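Local coordinates for protein 4-amino-4-deoxychorismate lyase (Legionella pneumophila, PDB 3LUL) that belongs to the class IV aminotransferase family of pyridoxal-phosphate enzymes and carries its cofactor covalently attached to the chain, at residues R123-N128 against R153-V158; A160-F165 against E174-N179. All coordinates share one frame; numbering follows the deposited sequence. Where two conformers were deposited one is given.

Overall arrangement
Interactions 1 and 2 follow each other along the chain and meet where a helix covers neighbouring strands of one sheet, their centres about 9 Å apart. In interaction 1 helix 146-157 rests on strand 122-131; in interaction 2 strand 162-167, the parallel neighbour of 122-131, turns back in a hairpin toward the cofactor. Two polar links join them: Arg123 N lies 2.7 Å from Asp161 OD2 and Ala155 O 2.9 Å from Ala160 N, both probable hydrogen bonds. Apolar packing continues from one to the other where Ile127 CG1 meets Ala163 CB at 3.5 Å. Glu174 carries interaction 2 to the active site, at the cofactor-bearing residue at position 141.

Interaction 1: residues R123-N128 against R153-V158; sequences RLISIN and RQAIAV
Ile125, on strand 123-127, packs against Ala155 in the last turn of helix 146-157 and Val158 just beyond it, a worked example of the helix-on-sheet packing in a beta-alpha-beta crossover: strand 122-131 leads through helix 146-157 into its parallel neighbour, strand 162-167. The axes of the segments 123-127 and 153-157 approach to 8.6 Å, with 122° between their directions; no hydrogen bond spans them, and the contact rests on apolar packing. At the start of the helical segment, Arg153 turns to the dimer partner, where its NH2 forms a salt bridge with Glu27 of the second subunit. Gln154 follows on the strand side. Its chain runs extended beyond CG and crosses Ile127 at about a right angle, bringing amide OE1 to 4.0 Å from Ile127 CD1 at the border of the contact. Ala155 comes closest to the strand. Its small side chain lets Ile125 come down on the helix backbone itself: CG1 of Ile125 lies 3.6 Å from Ala155 CA, and CD1 of Ile125 reaches along to within 3.8 Å of Ala155 N. The methyl of Ala155 meets the same branch, its CB standing 3.7 Å from Ile125 CG1. The fit probably costs some torsional strain, because CG1 of Ile125 sits between the backbone N and the carbonyl carbon (chi1 52°) and CD1 is swung about midway between two staggered positions (chi2 123°). Ile156 points away from the strand and packs on Ala100 of the second subunit. Val158, the first residue to leave helical geometry, still gives its N to Gln154 O, and its CB is directed toward the strand. Here the other branch of Ile125 is engaged, its CG2 methyl touching Val158 CG2 at 3.8 Å.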
ATOM      1  N   ARG B 123      13.426  12.960 -16.493  1.00 11.20           N
ATOM      2  CA  ARG B 123      14.592  12.164 -16.133  0.50 11.85           C
ATOM      3  C   ARG B 123      14.169  11.040 -15.178  1.00 12.09           C
ATOM      4  O   ARG B 123      13.521  11.288 -14.149  1.00 11.93           O
ATOM      5  CB  ARG B 123      15.662  13.047 -15.485  0.50 12.08           C
ATOM      6  CG  ARG B 123      16.323  14.060 -16.422  0.50 16.86           C
ATOM      7  CD  ARG B 123      17.620  14.570 -15.812  0.50 15.80           C
ATOM      8  NE  ARG B 123      18.364  15.496 -16.663  0.50 22.52           N
ATOM      9  CZ  ARG B 123      19.263  15.119 -17.570  0.50 18.29           C
ATOM     10  NH1 ARG B 123      19.497  13.829 -17.779  0.50 14.52           N
ATOM     11  NH2 ARG B 123      19.911  16.029 -18.285  0.50 21.72           N
ATOM     12  N   LEU B 124      14.537   9.801 -15.525  1.00  9.39           N
ATOM     13  CA  LEU B 124      14.187   8.594 -14.757  1.00 10.24           C
ATOM     14  C   LEU B 124      15.402   7.950 -14.116  1.00  9.04           C
ATOM     15  O   LEU B 124      16.506   8.050 -14.658  1.00  7.29           O
ATOM     16  CB  LEU B 124      13.548   7.555 -15.666  1.00  9.18           C
ATOM     17  CG  LEU B 124      12.276   7.977 -16.385  1.00  8.94           C
ATOM     18  CD1 LEU B 124      11.737   6.843 -17.263  1.00  9.34           C
ATOM     19  CD2 LEU B 124      11.201   8.404 -15.379  1.00 10.71           C
ATOM     20  N   ILE B 125      15.179   7.300 -12.972  1.00  8.92           N
ATOM     21  CA  ILE B 125      16.144   6.392 -12.374  1.00  9.37           C
ATOM     22  C   ILE B 125      15.487   5.046 -12.171  1.00  9.96           C
ATOM     23  O   ILE B 125      14.273   4.962 -11.975  1.00 11.54           O
ATOM     24  CB  ILE B 125      16.786   6.911 -11.038  1.00 11.60           C
ATOM     25  CG1 ILE B 125      15.743   7.341 -10.009  1.00 16.80           C
ATOM     26  CG2 ILE B 125      17.836   8.055 -11.318  1.00 11.33           C
ATOM     27  CD1 ILE B 125      15.823   6.649  -8.674  1.00 23.15           C
ATOM     28  N   SER B 126      16.277   3.982 -12.248  1.00  9.88           N
ATOM     29  CA  SER B 126      15.758   2.633 -12.051  1.00 11.45           C
ATOM     30  C   SER B 126      15.747   2.345 -10.558  1.00 11.49           C
ATOM     31  O   SER B 126      16.732   2.590  -9.885  1.00 12.95           O
ATOM     32  CB  SER B 126      16.691   1.609 -12.714  1.00 14.12           C
ATOM     33  OG  SER B 126      16.710   1.725 -14.114  1.00 18.65           O
ATOM     34  N   ILE B 127      14.678   1.754 -10.058  1.00  8.89           N
ATOM     35  CA  ILE B 127      14.586   1.366  -8.662  1.00  7.80           C
ATOM     36  C   ILE B 127      15.230  -0.020  -8.459  1.00  9.18           C
ATOM     37  O   ILE B 127      15.087  -0.911  -9.299  1.00 10.92           O
ATOM     38  CB  ILE B 127      13.095   1.395  -8.259  1.00  8.68           C
ATOM     39  CG1 ILE B 127      12.606   2.869  -8.180  1.00 12.28           C
ATOM     40  CG2 ILE B 127      12.829   0.637  -6.982  1.00  6.78           C
ATOM     41  CD1 ILE B 127      13.125   3.707  -7.026  1.00  9.88           C
ATOM     42  N   ASN B 128      15.889  -0.198  -7.319  1.00 11.46           N
ATOM     43  CA  ASN B 128      16.665  -1.422  -7.048  1.00 15.43           C
ATOM     44  C   ASN B 128      15.802  -2.596  -6.568  1.00 13.65           C
ATOM     45  O   ASN B 128      16.105  -3.749  -6.840  1.00 16.14           O
ATOM     46  CB  ASN B 128      17.795  -1.172  -6.030  1.00 15.45           C
ATOM     47  CG  ASN B 128      17.287  -0.790  -4.663  1.00 22.21           C
ATOM     48  OD1 ASN B 128      16.509   0.158  -4.520  1.00 19.45           O
ATOM     49  ND2 ASN B 128      17.718  -1.535  -3.642  1.00 27.71           N
ATOM     50  N   ARG B 153      10.517  10.114  -4.272  1.00 10.48           N
ATOM     51  CA  ARG B 153      11.455  10.874  -3.445  1.00 11.35           C
ATOM     52  C   ARG B 153      12.912  10.516  -3.679  1.00 12.43           C
ATOM     53  O   ARG B 153      13.769  11.406  -3.642  1.00 12.92           O
ATOM     54  CB  ARG B 153      11.133  10.704  -1.981  1.00 13.78           C
ATOM     55  CG  ARG B 153       9.794  11.322  -1.568  1.00 14.81           C
ATOM     56  CD  ARG B 153       9.784  11.461  -0.035  1.00 20.33           C
ATOM     57  NE  ARG B 153       8.455  11.604   0.562  1.00 23.02           N
ATOM     58  CZ  ARG B 153       7.651  12.644   0.353  1.00 19.94           C
ATOM     59  NH1 ARG B 153       8.018  13.641  -0.467  1.00 30.45           N
ATOM     60  NH2 ARG B 153       6.474  12.705   0.973  1.00 21.10           N
ATOM     61  N   GLN B 154      13.213   9.246  -3.937  1.00 12.79           N
ATOM     62  CA  GLN B 154      14.624   8.847  -4.185  1.00 15.33           C
ATOM     63  C   GLN B 154      15.127   9.427  -5.495  1.00 12.39           C
ATOM     64  O   GLN B 154      16.274   9.913  -5.602  1.00 12.84           O
ATOM     65  CB  GLN B 154      14.793   7.334  -4.262  1.00 16.66           C
ATOM     66  CG  GLN B 154      14.654   6.624  -2.947  1.00 21.14           C
ATOM     67  CD  GLN B 154      15.100   5.157  -2.991  1.00 22.73           C
ATOM     68  OE1 GLN B 154      15.582   4.665  -4.011  1.00 31.48           O
ATOM     69  NE2 GLN B 154      14.918   4.462  -1.874  1.00 25.73           N
ATOM     70  N   ALA B 155      14.261   9.338  -6.500  1.00 11.23           N
ATOM     71  CA  ALA B 155      14.500   9.962  -7.794  1.00 14.12           C
ATOM     72  C   ALA B 155      14.810  11.451  -7.663  1.00 15.20           C
ATOM     73  O   ALA B 155      15.807  11.928  -8.189  1.00 15.95           O
ATOM     74  CB  ALA B 155      13.260   9.752  -8.711  1.00 14.08           C
ATOM     75  N   ILE B 156      13.930  12.174  -6.984  1.00 14.72           N
ATOM     76  CA  ILE B 156      14.107  13.602  -6.719  1.00 15.96           C
ATOM     77  C   ILE B 156      15.406  13.888  -5.944  1.00 17.73           C
ATOM     78  O   ILE B 156      16.128  14.856  -6.279  1.00 16.78           O
ATOM     79  CB  ILE B 156      12.875  14.164  -5.987  1.00 16.21           C
ATOM     80  CG1 ILE B 156      11.695  14.282  -6.965  1.00 20.36           C
ATOM     81  CG2 ILE B 156      13.200  15.487  -5.271  1.00 23.04           C
ATOM     82  CD1 ILE B 156      10.374  14.466  -6.302  1.00 23.58           C
ATOM     83  N   ALA B 157      15.743  13.043  -4.962  1.00 15.07           N
ATOM     84  CA  ALA B 157      16.983  13.223  -4.179  1.00 16.56           C
ATOM     85  C   ALA B 157      18.240  13.137  -5.030  1.00 15.66           C
ATOM     86  O   ALA B 157      19.245  13.786  -4.697  1.00 13.84           O
ATOM     87  CB  ALA B 157      17.085  12.194  -3.038  1.00 15.18           C
ATOM     88  N   VAL B 158      18.199  12.332  -6.097  1.00 17.32           N
ATOM     89  CA  VAL B 158      19.403  12.137  -6.962  1.00 17.41           C
ATOM     90  C   VAL B 158      19.412  12.926  -8.264  1.00 19.02           C
ATOM     91  O   VAL B 158      20.193  12.591  -9.165  1.00 19.63           O
ATOM     92  CB  VAL B 158      19.679  10.650  -7.299  1.00 16.08           C
ATOM     93  CG1 VAL B 158      19.859   9.858  -6.057  1.00 18.25           C
ATOM     94  CG2 VAL B 158      18.590  10.060  -8.195  1.00 15.81           C
TER

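Interaction 2: residues A160-F165 against E174-N179; sequences ADDALF and ETTCAN
The carboxylate of Asp162 is gripped by two threonine hydroxyls and a backbone amide. Thr176 OG1 donates a short bond of 2.5 Å to Asp162 OD1 from the syn side but tilted out of the plane, while Ala163 N reaches the same OD1 at 2.8 Å from the other face. Thr175 OG1 donates to the other oxygen, Asp162 OD2, at 3.2 Å, coming from well above the plane. With CG anti to the backbone N (chi1 -163°), Asp162 extends to the facing segment, where three bonds should restrict rotation of its buried carboxylate. A second-shell bond positions one donor: Thr175 OG1 accepts from Cys177 N in an ST turn; Cys177 SG lies 3.6 Å from Asp162 OD2. Beyond the carboxylate the backbones pair. Phe165 N donates a nearly straight bond to Glu174 O (3.0 Å, 170°), whereas the bond from Thr176 N to Ala163 O is weak. The Phe165 ring turns its edge to the Thr175-Thr176 peptide, with CE2 of Phe165 3.9 Å from Thr175 C, and Arg131 makes a cation-pi contact with the ring. Elsewhere Leu164 CD1 meets the Thr175 CG2 methyl at 3.8 Å. Glu174 points away, its OE1 held by Leu198 N and weakly bonded to N1 of LLP at position 141, a beta hairpin whose glutamate meets the pyridine nitrogen of the cofactor, as in fold-type IV enzymes.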
ATOM      1  N   ALA B 160      16.782  13.377 -10.449  1.00 16.38           N
ATOM      2  CA  ALA B 160      15.841  12.878 -11.466  1.00 17.31           C
ATOM      3  C   ALA B 160      14.426  13.354 -11.167  1.00 15.83           C
ATOM      4  O   ALA B 160      14.196  14.056 -10.183  1.00 19.92           O
ATOM      5  CB  ALA B 160      15.893  11.380 -11.518  1.00 15.43           C
ATOM      6  N   ASP B 161      13.480  12.950 -11.996  1.00 14.46           N
ATOM      7  CA  ASP B 161      12.081  13.351 -11.858  1.00 13.78           C
ATOM      8  C   ASP B 161      11.159  12.229 -11.377  1.00 15.90           C
ATOM      9  O   ASP B 161      10.182  12.498 -10.678  1.00 18.25           O
ATOM     10  CB  ASP B 161      11.563  13.886 -13.190  1.00 12.94           C
ATOM     11  CG  ASP B 161      12.377  15.076 -13.673  1.00 19.43           C
ATOM     12  OD1 ASP B 161      12.492  16.051 -12.897  1.00 16.90           O
ATOM     13  OD2 ASP B 161      12.942  15.006 -14.771  1.00 12.74           O
ATOM     14  N   ASP B 162      11.426  10.998 -11.786  1.00 15.51           N
ATOM     15  CA  ASP B 162      10.483   9.895 -11.538  1.00 12.22           C
ATOM     16  C   ASP B 162      11.316   8.629 -11.522  1.00 12.31           C
ATOM     17  O   ASP B 162      12.517   8.661 -11.863  1.00 11.26           O
ATOM     18  CB  ASP B 162       9.396   9.905 -12.616  1.00 12.15           C
ATOM     19  CG  ASP B 162       8.128   9.086 -12.255  1.00 19.33           C
ATOM     20  OD1 ASP B 162       8.067   8.436 -11.176  1.00 20.27           O
ATOM     21  OD2 ASP B 162       7.209   9.092 -13.117  1.00 22.54           O
ATOM     22  N   ALA B 163      10.698   7.537 -11.071  1.00  8.58           N
ATOM     23  CA  ALA B 163      11.339   6.251 -10.870  1.00  7.65           C
ATOM     24  C   ALA B 163      10.665   5.212 -11.743  1.00  6.59           C
ATOM     25  O   ALA B 163       9.443   5.264 -11.939  1.00 12.56           O
ATOM     26  CB  ALA B 163      11.200   5.833  -9.413  1.00  7.02           C
ATOM     27  N   LEU B 164      11.467   4.281 -12.246  1.00  8.68           N
ATOM     28  CA  LEU B 164      11.067   3.175 -13.085  1.00  8.29           C
ATOM     29  C   LEU B 164      11.276   1.842 -12.352  1.00  7.44           C
ATOM     30  O   LEU B 164      12.374   1.550 -11.829  1.00  8.34           O
ATOM     31  CB  LEU B 164      11.873   3.185 -14.374  1.00  7.71           C
ATOM     32  CG  LEU B 164      11.482   2.188 -15.442  1.00 10.49           C
ATOM     33  CD1 LEU B 164      10.076   2.476 -16.031  1.00  7.10           C
ATOM     34  CD2 LEU B 164      12.561   2.250 -16.572  1.00 11.23           C
ATOM     35  N   PHE B 165      10.214   1.052 -12.292  1.00  7.76           N
ATOM     36  CA  PHE B 165      10.226  -0.265 -11.660  1.00  8.31           C
ATOM     37  C   PHE B 165      10.392  -1.422 -12.655  1.00  9.93           C
ATOM     38  O   PHE B 165       9.911  -1.380 -13.804  1.00 11.10           O
ATOM     39  CB  PHE B 165       8.946  -0.501 -10.869  1.00  9.04           C
ATOM     40  CG  PHE B 165       8.672   0.559  -9.854  1.00  7.36           C
ATOM     41  CD1 PHE B 165       9.206   0.476  -8.571  1.00  7.41           C
ATOM     42  CD2 PHE B 165       7.889   1.641 -10.167  1.00  9.07           C
ATOM     43  CE1 PHE B 165       8.945   1.444  -7.598  1.00 11.09           C
ATOM     44  CE2 PHE B 165       7.620   2.640  -9.199  1.00 13.11           C
ATOM     45  CZ  PHE B 165       8.169   2.542  -7.912  1.00 10.84           C
ATOM     46  N   GLU B 174       6.609  -0.148 -15.172  1.00 12.39           N
ATOM     47  CA  GLU B 174       6.031   1.194 -15.290  1.00  9.87           C
ATOM     48  C   GLU B 174       6.734   2.116 -14.334  1.00  9.03           C
ATOM     49  O   GLU B 174       7.580   1.667 -13.557  1.00  9.79           O
ATOM     50  CB  GLU B 174       4.542   1.112 -14.933  1.00 11.03           C
ATOM     51  CG  GLU B 174       4.324   0.644 -13.525  1.00 14.00           C
ATOM     52  CD  GLU B 174       2.909   0.196 -13.236  1.00 26.92           C
ATOM     53  OE1 GLU B 174       2.042   0.314 -14.121  1.00 28.10           O
ATOM     54  OE2 GLU B 174       2.675  -0.213 -12.086  1.00 25.74           O
ATOM     55  N   THR B 175       6.395   3.408 -14.371  1.00  7.89           N
ATOM     56  CA  THR B 175       6.882   4.339 -13.370  1.00  9.02           C
ATOM     57  C   THR B 175       5.937   4.462 -12.158  1.00 12.01           C
ATOM     58  O   THR B 175       5.049   3.629 -11.958  1.00 10.38           O
ATOM     59  CB  THR B 175       7.158   5.762 -13.984  1.00 11.89           C
ATOM     60  OG1 THR B 175       5.925   6.429 -14.260  1.00  9.95           O
ATOM     61  CG2 THR B 175       8.055   5.652 -15.252  1.00 11.76           C
ATOM     62  N   THR B 176       6.140   5.490 -11.349  1.00 10.14           N
ATOM     63  CA  THR B 176       5.233   5.785 -10.220  1.00 11.04           C
ATOM     64  C   THR B 176       3.832   6.231 -10.631  1.00 15.16           C
ATOM     65  O   THR B 176       2.906   6.225  -9.815  1.00 15.61           O
ATOM     66  CB  THR B 176       5.789   6.874  -9.311  1.00  9.75           C
ATOM     67  OG1 THR B 176       5.830   8.139  -9.999  1.00 10.83           O
ATOM     68  CG2 THR B 176       7.187   6.493  -8.791  1.00 14.43           C
ATOM     69  N   CYS B 177       3.679   6.671 -11.878  1.00 11.31           N
ATOM     70  CA  CYS B 177       2.405   7.249 -12.315  1.00 13.07           C
ATOM     71  C   CYS B 177       2.075   7.089 -13.793  1.00 11.87           C
ATOM     72  O   CYS B 177       1.113   7.687 -14.270  1.00 12.13           O
ATOM     73  CB  CYS B 177       2.433   8.746 -11.961  1.00 13.90           C
ATOM     74  SG  CYS B 177       3.629   9.673 -12.940  1.00 22.34           S
ATOM     75  N   ALA B 178       2.819   6.256 -14.513  1.00 11.08           N
ATOM     76  CA  ALA B 178       2.699   6.214 -15.953  1.00 10.44           C
ATOM     77  C   ALA B 178       3.222   4.909 -16.533  1.00 11.05           C
ATOM     78  O   ALA B 178       4.098   4.251 -15.940  1.00 11.79           O
ATOM     79  CB  ALA B 178       3.416   7.437 -16.572  1.00  8.56           C
ATOM     80  N   ASN B 179       2.627   4.514 -17.664  1.00  8.92           N
ATOM     81  CA  ASN B 179       3.110   3.396 -18.441  1.00  9.63           C
ATOM     82  C   ASN B 179       4.277   3.866 -19.312  1.00  8.50           C
ATOM     83  O   ASN B 179       4.407   5.063 -19.605  1.00 10.20           O
ATOM     84  CB  ASN B 179       1.987   2.814 -19.311  1.00  7.96           C
ATOM     85  CG  ASN B 179       0.903   2.107 -18.477  1.00  8.01           C
ATOM     86  OD1 ASN B 179      -0.232   2.541 -18.438  1.00 10.57           O
ATOM     87  ND2 ASN B 179       1.283   1.027 -17.787  1.00  9.87           N
TER